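Local coordinates for vinylacetyl-CoA Delta-isomerase (Nitrosopumilus maritimus SCM1, PDB 6VJR), which probably dehydrates 4-hydroxybutyryl-CoA and isomerises vinylacetyl-CoA, holding FAD, a [4Fe-4S] cluster and an iron ion, at residues H186-N192 against Q253-I257; L141-M147 against S193-M199; E239-D244 against P392-R398. All coordinates share one frame; numbering follows the deposited sequence.

Interaction 1: residues H186-N192 against Q253-I257. With FAD (flavin-adenine dinucleotide), chain F.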
# COMPACT_ATOMS: atom_id res chain seq x y z
N HIS A 186 -15.30 -6.50 -26.40
CA HIS A 186 -14.35 -7.19 -25.52
C HIS A 186 -14.68 -8.67 -25.33
O HIS A 186 -14.52 -9.21 -24.24
CB HIS A 186 -14.34 -6.58 -24.11
CG HIS A 186 -14.53 -5.11 -24.11
ND1 HIS A 186 -13.63 -4.15 -24.54
CD2 HIS A 186 -15.61 -4.45 -23.67
CE1 HIS A 186 -14.19 -2.97 -24.38
NE2 HIS A 186 -15.38 -3.12 -23.83
N GLN A 187 -15.23 -9.30 -26.34
CA GLN A 187 -15.82 -10.63 -26.14
C GLN A 187 -14.83 -11.77 -26.19
O GLN A 187 -14.26 -12.07 -27.24
CB GLN A 187 -16.92 -10.79 -27.19
CG GLN A 187 -18.09 -9.86 -26.95
CD GLN A 187 -18.74 -10.09 -25.61
OE1 GLN A 187 -18.96 -11.22 -25.22
NE2 GLN A 187 -19.07 -9.02 -24.90
N THR A 188 -14.64 -12.38 -25.02
CA THR A 188 -13.64 -13.41 -24.80
C THR A 188 -14.02 -14.67 -25.56
O THR A 188 -15.07 -15.25 -25.31
CB THR A 188 -13.50 -13.66 -23.28
OG1 THR A 188 -12.97 -12.48 -22.65
CG2 THR A 188 -12.57 -14.81 -22.98
N GLY A 189 -13.10 -15.12 -26.43
CA GLY A 189 -13.21 -16.42 -27.07
C GLY A 189 -14.41 -16.55 -28.01
O GLY A 189 -14.77 -17.66 -28.38
N CYS A 190 -15.03 -15.45 -28.41
CA CYS A 190 -16.27 -15.55 -29.18
C CYS A 190 -16.10 -16.29 -30.51
O CYS A 190 -16.92 -17.13 -30.90
CB CYS A 190 -16.90 -14.18 -29.42
SG CYS A 190 -15.83 -12.93 -30.18
N ILE A 191 -15.00 -16.03 -31.21
CA ILE A 191 -14.68 -16.66 -32.48
C ILE A 191 -14.39 -18.15 -32.28
O ILE A 191 -14.56 -18.94 -33.22
CB ILE A 191 -13.56 -15.87 -33.18
CG1 ILE A 191 -14.10 -14.47 -33.55
CG2 ILE A 191 -13.03 -16.60 -34.41
CD1 ILE A 191 -13.00 -13.45 -33.74
N ASN A 192 -13.95 -18.53 -31.07
CA ASN A 192 -13.63 -19.88 -30.68
C ASN A 192 -14.84 -20.62 -30.09
O ASN A 192 -14.68 -21.72 -29.63
CB ASN A 192 -12.47 -19.88 -29.68
CG ASN A 192 -11.22 -19.26 -30.25
OD1 ASN A 192 -11.09 -19.11 -31.47
ND2 ASN A 192 -10.28 -18.92 -29.39
N GLN A 253 -8.20 -14.22 -26.49
CA GLN A 253 -8.84 -13.69 -27.68
C GLN A 253 -9.98 -12.79 -27.24
O GLN A 253 -10.81 -13.22 -26.43
CB GLN A 253 -9.48 -14.84 -28.49
CG GLN A 253 -10.50 -14.40 -29.55
CD GLN A 253 -11.10 -15.59 -30.26
OE1 GLN A 253 -12.21 -16.04 -29.98
NE2 GLN A 253 -10.32 -16.11 -31.19
N GLU A 254 -10.03 -11.60 -27.83
CA GLU A 254 -11.16 -10.70 -27.70
C GLU A 254 -11.56 -10.21 -29.09
O GLU A 254 -10.70 -10.03 -29.98
CB GLU A 254 -10.82 -9.52 -26.79
CG GLU A 254 -10.29 -9.94 -25.42
CD GLU A 254 -8.79 -10.23 -25.36
OE1 GLU A 254 -7.98 -9.43 -25.90
OE2 GLU A 254 -8.42 -11.26 -24.74
N ALA A 255 -12.88 -9.96 -29.27
CA ALA A 255 -13.34 -9.32 -30.49
C ALA A 255 -14.59 -8.48 -30.19
O ALA A 255 -15.30 -8.74 -29.22
CB ALA A 255 -13.60 -10.35 -31.58
N LEU A 256 -14.86 -7.54 -31.09
CA LEU A 256 -16.11 -6.79 -31.13
C LEU A 256 -17.07 -7.54 -32.04
O LEU A 256 -16.76 -7.81 -33.20
CB LEU A 256 -15.78 -5.40 -31.67
CG LEU A 256 -16.95 -4.44 -31.85
CD1 LEU A 256 -17.66 -4.09 -30.57
CD2 LEU A 256 -16.49 -3.21 -32.59
N ILE A 257 -18.24 -7.86 -31.50
CA ILE A 257 -19.28 -8.57 -32.23
C ILE A 257 -20.32 -7.54 -32.67
O ILE A 257 -20.97 -6.88 -31.84
CB ILE A 257 -19.94 -9.64 -31.38
CG1 ILE A 257 -18.95 -10.56 -30.67
CG2 ILE A 257 -20.92 -10.42 -32.25
CD1 ILE A 257 -19.63 -11.60 -29.81
PA FAD F . -15.93 1.92 -18.90
O1A FAD F . -17.29 1.63 -18.39
O2A FAD F . -15.81 2.87 -20.02
O5B FAD F . -15.05 2.24 -17.62
C5B FAD F . -13.99 3.24 -17.65
C4B FAD F . -13.98 3.96 -16.33
O4B FAD F . -15.15 4.81 -16.24
C3B FAD F . -13.99 3.08 -15.06
O3B FAD F . -13.19 3.68 -14.04
C2B FAD F . -15.46 3.09 -14.65
O2B FAD F . -15.73 2.82 -13.28
C1B FAD F . -15.86 4.52 -15.04
N9A FAD F . -17.28 4.66 -15.35
C8A FAD F . -18.01 4.15 -16.40
N7A FAD F . -19.28 4.49 -16.41
C5A FAD F . -19.41 5.26 -15.27
C6A FAD F . -20.52 5.92 -14.70
N6A FAD F . -21.72 5.94 -15.28
N1A FAD F . -20.33 6.55 -13.52
C2A FAD F . -19.10 6.55 -12.98
N3A FAD F . -17.97 6.00 -13.43
C4A FAD F . -18.19 5.35 -14.59
N1 FAD F . -17.51 -8.51 -21.29
C2 FAD F . -18.38 -9.46 -21.78
O2 FAD F . -19.60 -9.28 -21.85
N3 FAD F . -17.87 -10.69 -22.15
C4 FAD F . -16.55 -11.07 -22.12
O4 FAD F . -16.18 -12.14 -22.56
C4X FAD F . -15.65 -10.02 -21.69
N5 FAD F . -14.34 -10.28 -21.65
C5X FAD F . -13.48 -9.22 -21.46
C6 FAD F . -12.10 -9.38 -21.65
C7 FAD F . -11.21 -8.33 -21.51
C7M FAD F . -9.75 -8.52 -21.82
C8 FAD F . -11.69 -7.09 -21.03
C8M FAD F . -10.74 -5.96 -20.77
C9 FAD F . -13.03 -6.92 -20.76
C9A FAD F . -13.94 -7.97 -21.01
N10 FAD F . -15.32 -7.80 -20.86
C10 FAD F . -16.23 -8.77 -21.28
C1' FAD F . -15.78 -6.41 -20.66
C2' FAD F . -15.75 -5.85 -19.26
O2' FAD F . -16.89 -6.35 -18.56
C3' FAD F . -15.78 -4.32 -19.31
O3' FAD F . -14.52 -3.91 -19.82
C4' FAD F . -16.15 -3.62 -17.99
O4' FAD F . -17.54 -3.83 -17.68
C5' FAD F . -15.89 -2.13 -18.02
O5' FAD F . -16.61 -1.54 -19.09
P FAD F . -15.90 -0.66 -20.16
O1P FAD F . -14.79 -1.37 -20.81
O2P FAD F . -16.96 -0.10 -21.01
O3P FAD F . -15.21 0.55 -19.39
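His186 rests its carbonyl carbon against CB of Glu254 and turns its ring away to the cofactor; FAD O3' lies over one ring face, and ND1 is hydrogen-bonded to Thr390 of the second subunit. At Gln187 the backbone N donates to Ala255 O (2.9 Å), while CG packs on Ile257 CD1 (3.7 Å). A bend at chi2 (-60°) then carries the amide off to the flavin, where NE2 donates to FAD O2 at 3.1 Å and also bonds Ala185 O. An alanine here would be likely to leave FAD O2 without this donor and Ile257 CD1 without its methylene neighbour. Thr188 bonds the flavin twice, N to FAD O4 and OG1 to FAD N5 (2.8 Å), so a short hydroxyl suits the place. Gly189, with positive phi at the third position of a type II turn, sends its N to Gln253 O (3.0 Å). Cys190 SG packs on Ala255 CB (3.7 Å), a small apolar pair. Beyond the turn, Gln253 reaches out extended (chi1 164°), its OE1 taking weak bonds from Ile191 N and Asn192 N while NE2 gives another to Asn192 OD1 (3.1 Å); Asn192 ND2 bonds Ser38 OG and Gln99 OE1. Strand 254-257 is bonded on through Glu254 and Leu256 to Gly229 and Ile227; Tyr226 of strand 224-228 lies against Cys190 and Ile191, and helix 36-51 against Asn192 and Gln253.

Interaction 2: residues L141-M147 against S193-M199; sequences LVIGGAM and SHWIILM. With FAD (flavin-adenine dinucleotide), chain F.
The imidazole of His194 takes Leu141 CD2 over one face in a CH-pi contact, 4.0 Å from that methyl to the ring centroid, and at its edge ND1 accepts Val142 N in the ring plane (2.9 Å, nearly straight at 176°). The second ring nitrogen, NE2, bonds Ser11 OG. The other methyl of Leu141, CD1, meets the indole edge of Trp195 at its CD1 (3.6 Å), and Phe132 adds an edge-to-face stack. With CG1 beside its backbone N (chi1 -47°), Ile143 runs alongside Trp195, and its CG2 touches Ile197 CD1. Strands 143-146 and 195-198 pair in parallel: Gly144 gives its N to Trp195 O and takes Ile197 N on its O (2.9 Å), and Ala146 N and O go likewise to Ile197 and Met199. Glycine suits position Gly144, where a CB would press on Ile196 CG1; Ala146 is small enough to sit on Ile196 CG2 (3.5 Å). Gly145 O and Met147 N point away from strand 195-198, and the flavin uses them: FAD N3 donates to Gly145 O (3.0 Å), and Met147 N donates to FAD O2 (2.8 Å). The pyrimidine edge of the flavin is thus read here by backbone groups, donor against acceptor. Backbone bonds also join the two strands, with apolar side chains packed about them; ND1 accepting a backbone N-H, His194 is probably neutral.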
# COMPACT_ATOMS: atom_id res chain seq x y z
N LEU A 141 -20.28 -28.28 -26.10
CA LEU A 141 -19.95 -27.08 -26.87
C LEU A 141 -19.32 -25.99 -25.99
O LEU A 141 -19.39 -26.04 -24.76
CB LEU A 141 -21.22 -26.56 -27.56
CG LEU A 141 -21.90 -27.59 -28.45
CD1 LEU A 141 -23.10 -27.00 -29.19
CD2 LEU A 141 -20.92 -28.23 -29.43
N VAL A 142 -18.73 -25.01 -26.66
CA VAL A 142 -18.16 -23.81 -26.04
C VAL A 142 -19.16 -22.67 -26.20
O VAL A 142 -19.62 -22.39 -27.32
CB VAL A 142 -16.80 -23.49 -26.70
CG1 VAL A 142 -16.24 -22.15 -26.22
CG2 VAL A 142 -15.79 -24.62 -26.49
N ILE A 143 -19.47 -22.03 -25.06
CA ILE A 143 -20.49 -21.00 -24.99
C ILE A 143 -19.83 -19.68 -24.57
O ILE A 143 -19.20 -19.62 -23.53
CB ILE A 143 -21.56 -21.37 -23.96
CG1 ILE A 143 -22.07 -22.83 -24.09
CG2 ILE A 143 -22.70 -20.34 -23.99
CD1 ILE A 143 -22.66 -23.18 -25.43
N GLY A 144 -20.00 -18.65 -25.39
CA GLY A 144 -19.62 -17.29 -25.05
C GLY A 144 -20.70 -16.59 -24.22
O GLY A 144 -21.89 -16.80 -24.41
N GLY A 145 -20.27 -15.60 -23.41
CA GLY A 145 -21.17 -14.82 -22.60
C GLY A 145 -21.02 -13.39 -23.00
O GLY A 145 -20.03 -12.77 -22.63
N ALA A 146 -22.00 -12.89 -23.75
CA ALA A 146 -21.86 -11.61 -24.39
C ALA A 146 -22.78 -10.58 -23.73
O ALA A 146 -23.89 -10.32 -24.20
CB ALA A 146 -22.12 -11.74 -25.88
N MET A 147 -22.22 -9.90 -22.72
CA MET A 147 -23.00 -8.94 -21.96
C MET A 147 -22.65 -7.50 -22.35
O MET A 147 -23.54 -6.71 -22.64
CB MET A 147 -22.79 -9.18 -20.47
CG MET A 147 -23.43 -8.12 -19.59
SD MET A 147 -23.54 -8.55 -17.84
CE MET A 147 -24.73 -9.89 -17.89
N SER A 193 -16.01 -19.99 -30.10
CA SER A 193 -17.21 -20.51 -29.47
C SER A 193 -18.15 -21.11 -30.53
O SER A 193 -18.10 -20.73 -31.71
CB SER A 193 -17.94 -19.42 -28.71
OG SER A 193 -17.19 -18.82 -27.65
N HIS A 194 -19.06 -21.98 -30.08
CA HIS A 194 -20.12 -22.56 -30.89
C HIS A 194 -21.41 -21.74 -30.82
O HIS A 194 -22.12 -21.59 -31.82
CB HIS A 194 -20.34 -24.03 -30.51
CG HIS A 194 -19.14 -24.88 -30.64
ND1 HIS A 194 -18.43 -25.31 -29.54
CD2 HIS A 194 -18.45 -25.31 -31.71
CE1 HIS A 194 -17.41 -26.06 -29.95
NE2 HIS A 194 -17.38 -26.05 -31.27
N TRP A 195 -21.76 -21.29 -29.61
CA TRP A 195 -22.91 -20.45 -29.34
C TRP A 195 -22.46 -19.26 -28.50
O TRP A 195 -21.54 -19.41 -27.71
CB TRP A 195 -24.00 -21.19 -28.59
CG TRP A 195 -24.64 -22.28 -29.40
CD1 TRP A 195 -24.20 -23.55 -29.61
CD2 TRP A 195 -25.85 -22.14 -30.15
NE1 TRP A 195 -25.07 -24.22 -30.43
CE2 TRP A 195 -26.09 -23.38 -30.78
CE3 TRP A 195 -26.78 -21.11 -30.30
CZ2 TRP A 195 -27.20 -23.59 -31.58
CZ3 TRP A 195 -27.87 -21.31 -31.11
CH2 TRP A 195 -28.07 -22.54 -31.73
N ILE A 196 -23.19 -18.16 -28.64
CA ILE A 196 -22.96 -16.94 -27.87
C ILE A 196 -24.31 -16.50 -27.29
O ILE A 196 -25.32 -16.48 -28.02
CB ILE A 196 -22.37 -15.87 -28.78
CG1 ILE A 196 -20.97 -16.31 -29.28
CG2 ILE A 196 -22.31 -14.54 -28.04
CD1 ILE A 196 -20.48 -15.58 -30.50
N ILE A 197 -24.34 -16.26 -25.96
CA ILE A 197 -25.54 -15.78 -25.30
C ILE A 197 -25.44 -14.27 -25.10
O ILE A 197 -24.58 -13.79 -24.36
CB ILE A 197 -25.78 -16.50 -23.96
CG1 ILE A 197 -25.83 -18.03 -24.11
CG2 ILE A 197 -27.09 -15.99 -23.37
CD1 ILE A 197 -25.93 -18.79 -22.82
N LEU A 198 -26.34 -13.54 -25.75
CA LEU A 198 -26.43 -12.10 -25.61
C LEU A 198 -27.22 -11.79 -24.34
O LEU A 198 -28.29 -12.37 -24.14
CB LEU A 198 -27.17 -11.51 -26.81
CG LEU A 198 -26.59 -11.83 -28.19
CD1 LEU A 198 -27.49 -11.31 -29.27
CD2 LEU A 198 -25.16 -11.31 -28.32
N MET A 199 -26.76 -10.79 -23.57
CA MET A 199 -27.42 -10.44 -22.31
C MET A 199 -27.28 -8.94 -22.08
O MET A 199 -26.26 -8.38 -22.42
CB MET A 199 -26.76 -11.13 -21.10
CG MET A 199 -26.78 -12.66 -21.12
SD MET A 199 -25.76 -13.42 -19.82
CE MET A 199 -24.13 -13.19 -20.55
PA FAD F . -15.93 1.92 -18.90
O1A FAD F . -17.29 1.63 -18.39
O2A FAD F . -15.81 2.87 -20.02
O5B FAD F . -15.05 2.24 -17.62
C5B FAD F . -13.99 3.24 -17.65
C4B FAD F . -13.98 3.96 -16.33
O4B FAD F . -15.15 4.81 -16.24
C3B FAD F . -13.99 3.08 -15.06
O3B FAD F . -13.19 3.68 -14.04
C2B FAD F . -15.46 3.09 -14.65
O2B FAD F . -15.73 2.82 -13.28
C1B FAD F . -15.86 4.52 -15.04
N9A FAD F . -17.28 4.66 -15.35
C8A FAD F . -18.01 4.15 -16.40
N7A FAD F . -19.28 4.49 -16.41
C5A FAD F . -19.41 5.26 -15.27
C6A FAD F . -20.52 5.92 -14.70
N6A FAD F . -21.72 5.94 -15.28
N1A FAD F . -20.33 6.55 -13.52
C2A FAD F . -19.10 6.55 -12.98
N3A FAD F . -17.97 6.00 -13.43
C4A FAD F . -18.19 5.35 -14.59
N1 FAD F . -17.51 -8.51 -21.29
C2 FAD F . -18.38 -9.46 -21.78
O2 FAD F . -19.60 -9.28 -21.85
N3 FAD F . -17.87 -10.69 -22.15
C4 FAD F . -16.55 -11.07 -22.12
O4 FAD F . -16.18 -12.14 -22.56
C4X FAD F . -15.65 -10.02 -21.69
N5 FAD F . -14.34 -10.28 -21.65
C5X FAD F . -13.48 -9.22 -21.46
C6 FAD F . -12.10 -9.38 -21.65
C7 FAD F . -11.21 -8.33 -21.51
C7M FAD F . -9.75 -8.52 -21.82
C8 FAD F . -11.69 -7.09 -21.03
C8M FAD F . -10.74 -5.96 -20.77
C9 FAD F . -13.03 -6.92 -20.76
C9A FAD F . -13.94 -7.97 -21.01
N10 FAD F . -15.32 -7.80 -20.86
C10 FAD F . -16.23 -8.77 -21.28
C1' FAD F . -15.78 -6.41 -20.66
C2' FAD F . -15.75 -5.85 -19.26
O2' FAD F . -16.89 -6.35 -18.56
C3' FAD F . -15.78 -4.32 -19.31
O3' FAD F . -14.52 -3.91 -19.82
C4' FAD F . -16.15 -3.62 -17.99
O4' FAD F . -17.54 -3.83 -17.68
C5' FAD F . -15.89 -2.13 -18.02
O5' FAD F . -16.61 -1.54 -19.09
P FAD F . -15.90 -0.66 -20.16
O1P FAD F . -14.79 -1.37 -20.81
O2P FAD F . -16.96 -0.10 -21.01
O3P FAD F . -15.21 0.55 -19.39

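Interaction 3: residues E239-D244 against P392-R398. With NA (sodium ion), chain K; SO4 (sulfate ion), chain H.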
# COMPACT_ATOMS: atom_id res chain seq x y z
N GLU A 239 5.46 -13.93 -36.27
CA GLU A 239 6.86 -14.00 -36.63
C GLU A 239 7.33 -15.44 -36.48
O GLU A 239 6.86 -16.15 -35.61
CB GLU A 239 7.76 -13.17 -35.70
CG GLU A 239 7.40 -11.70 -35.52
CD GLU A 239 8.08 -11.06 -34.30
OE1 GLU A 239 7.78 -9.85 -34.06
OE2 GLU A 239 8.92 -11.77 -33.60
N GLU A 240 8.25 -15.85 -37.34
CA GLU A 240 8.90 -17.13 -37.19
C GLU A 240 9.69 -17.08 -35.90
O GLU A 240 10.22 -16.04 -35.47
CB GLU A 240 9.84 -17.46 -38.36
CG GLU A 240 9.09 -17.53 -39.68
CD GLU A 240 8.69 -18.93 -40.11
OE1 GLU A 240 8.04 -19.62 -39.30
OE2 GLU A 240 9.05 -19.32 -41.26
N GLY A 241 9.71 -18.22 -35.25
CA GLY A 241 10.38 -18.40 -33.98
C GLY A 241 9.36 -18.27 -32.86
O GLY A 241 8.42 -17.48 -32.94
N ASP A 242 9.59 -19.02 -31.78
CA ASP A 242 8.65 -19.07 -30.68
C ASP A 242 9.19 -18.46 -29.38
O ASP A 242 8.41 -18.27 -28.46
CB ASP A 242 8.23 -20.52 -30.45
CG ASP A 242 7.33 -21.11 -31.54
OD1 ASP A 242 6.74 -20.32 -32.35
OD2 ASP A 242 7.22 -22.35 -31.56
N ILE A 243 10.48 -18.16 -29.27
CA ILE A 243 11.02 -17.66 -28.02
C ILE A 243 10.44 -16.30 -27.66
O ILE A 243 10.02 -16.12 -26.53
CB ILE A 243 12.55 -17.68 -28.04
CG1 ILE A 243 13.10 -19.10 -28.13
CG2 ILE A 243 13.11 -16.91 -26.86
CD1 ILE A 243 14.62 -19.16 -28.18
N ASP A 244 10.37 -15.36 -28.61
CA ASP A 244 9.99 -14.00 -28.27
C ASP A 244 8.52 -13.89 -27.86
O ASP A 244 8.12 -12.95 -27.20
CB ASP A 244 10.38 -13.03 -29.38
CG ASP A 244 11.88 -12.93 -29.61
OD1 ASP A 244 12.61 -13.38 -28.72
OD2 ASP A 244 12.29 -12.41 -30.69
N PRO A 392 17.71 -8.93 -26.84
CA PRO A 392 17.63 -9.01 -28.30
C PRO A 392 16.70 -10.13 -28.79
O PRO A 392 16.36 -11.06 -28.03
CB PRO A 392 19.05 -9.24 -28.73
CG PRO A 392 19.88 -8.63 -27.59
CD PRO A 392 19.10 -9.01 -26.35
N SER A 393 16.26 -10.00 -30.04
CA SER A 393 15.34 -10.94 -30.66
C SER A 393 15.96 -12.33 -30.84
O SER A 393 17.17 -12.51 -30.90
CB SER A 393 14.91 -10.42 -32.03
OG SER A 393 15.91 -10.62 -33.03
N GLU A 394 15.07 -13.32 -30.96
CA GLU A 394 15.50 -14.67 -31.32
C GLU A 394 16.23 -14.71 -32.66
O GLU A 394 17.18 -15.46 -32.82
CB GLU A 394 14.30 -15.62 -31.35
CG GLU A 394 14.73 -17.04 -31.66
CD GLU A 394 13.64 -18.08 -31.67
OE1 GLU A 394 12.47 -17.75 -31.43
OE2 GLU A 394 14.00 -19.27 -31.88
N LYS A 395 15.82 -13.89 -33.62
CA LYS A 395 16.53 -13.81 -34.90
C LYS A 395 17.99 -13.41 -34.71
O LYS A 395 18.86 -13.93 -35.41
CB LYS A 395 15.82 -12.84 -35.84
CG LYS A 395 14.52 -13.41 -36.39
CD LYS A 395 13.82 -12.46 -37.34
CE LYS A 395 12.78 -13.12 -38.19
NZ LYS A 395 11.72 -13.68 -37.37
N ASP A 396 18.27 -12.51 -33.75
CA ASP A 396 19.64 -12.20 -33.39
C ASP A 396 20.33 -13.37 -32.69
O ASP A 396 21.49 -13.66 -32.98
CB ASP A 396 19.66 -10.87 -32.66
CG ASP A 396 19.16 -9.75 -33.55
OD1 ASP A 396 19.81 -9.51 -34.59
OD2 ASP A 396 18.11 -9.16 -33.25
N PHE A 397 19.65 -14.05 -31.76
CA PHE A 397 20.21 -15.21 -31.08
C PHE A 397 20.62 -16.33 -32.06
O PHE A 397 21.57 -17.07 -31.80
CB PHE A 397 19.17 -15.72 -30.08
CG PHE A 397 19.68 -16.84 -29.21
CD1 PHE A 397 20.74 -16.60 -28.35
CD2 PHE A 397 19.11 -18.10 -29.23
CE1 PHE A 397 21.22 -17.61 -27.54
CE2 PHE A 397 19.64 -19.13 -28.45
CZ PHE A 397 20.66 -18.87 -27.58
N ARG A 398 19.89 -16.47 -33.17
CA ARG A 398 20.11 -17.54 -34.15
C ARG A 398 21.07 -17.09 -35.25
O ARG A 398 21.48 -17.90 -36.09
CB ARG A 398 18.81 -18.00 -34.79
CG ARG A 398 17.78 -18.50 -33.82
CD ARG A 398 18.17 -19.68 -33.05
NE ARG A 398 16.93 -20.13 -32.38
CZ ARG A 398 16.94 -21.01 -31.39
NH1 ARG A 398 15.81 -21.37 -30.81
NH2 ARG A 398 18.10 -21.55 -31.03
NA NA K . 6.86 -15.88 -32.95
S SO4 H . 10.71 -9.64 -37.98
O1 SO4 H . 10.78 -9.34 -36.57
O2 SO4 H . 9.61 -8.92 -38.56
O3 SO4 H . 10.51 -11.05 -38.15
O4 SO4 H . 11.95 -9.24 -38.62
O HOH W 1 11.18 -11.93 -35.06
O HOH W 2 8.96 -14.47 -32.97
O HOH W 3 9.36 -13.84 -39.30
O HOH W 4 11.87 -20.95 -31.89
O HOH W 5 5.34 -17.66 -32.88
O HOH W 6 10.95 -15.56 -31.39
O HOH W 7 12.84 -12.89 -33.39
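Glu394 OE1 is gripped by Ile243 N (3.0 Å), which approaches from above the carboxylate plane, and by water 6, which also accepts from Asp244 N. Its other oxygen, OE2, receives NE and NH1 of Arg398 side-on in a salt bridge (NH1 to OE2 3.0 Å). A fully extended chain, CG opposite the backbone N (chi1 -178°), lets the glutamate reach the loop 239-244. There Gly241 suits its place: any CB would run into Glu394 OE1. In return Asp244 OD2 accepts Glu394 N on its syn side (2.9 Å, 168°), so an acid takes up an N-H at the start of helix 394-397. Ser393 is the N-cap, its OG accepting Asp396 N (3.1 Å). Ile243 packs across the Glu394 chain, CG1 near CD, and its CD1 comes 3.6 Å from Arg398 NH1. The loop is shaped round a sodium ion bound by the carbonyls of Glu239 and Gly241 and two waters, with Arg236 O and Asp245 OD1 completing it. On the exposed side, Lys395 NZ meets Glu239 through water 1 and weakly holds a sulfate, probably from the crystallisation liquor. Arg230 of the second subunit forms salt bridges with both Glu239 and Asp244. Helix 418-432 flanks the contact, with Arg426 paired to Asp244 OD1 and Arg423 touching Ile243, and helix 402-409 packs on Phe397 and Pro392.

How the interactions relate
Interactions 1 and 2 are buried neighbours, their centres about 10 Å apart, and both bind the same flavin: residues 186-192 hold the end of strand 177-188 and the turn that runs into 193-199. Gln187 OE1 packs on Ala146, so the two contacts share a wall of the pocket. Interaction 1 mixes a few backbone bonds with weak amide bonds around Gln253, whereas interaction 2 is a regular parallel pairing with an apolar surround. Interaction 3 lies toward the surface, its centre about 28 Å from that of interaction 1, joining two distant parts of the chain through carboxylate bonds and waters, with a sodium ion shaping the loop 239-244. Interactions 1 and 3 both reach the second subunit.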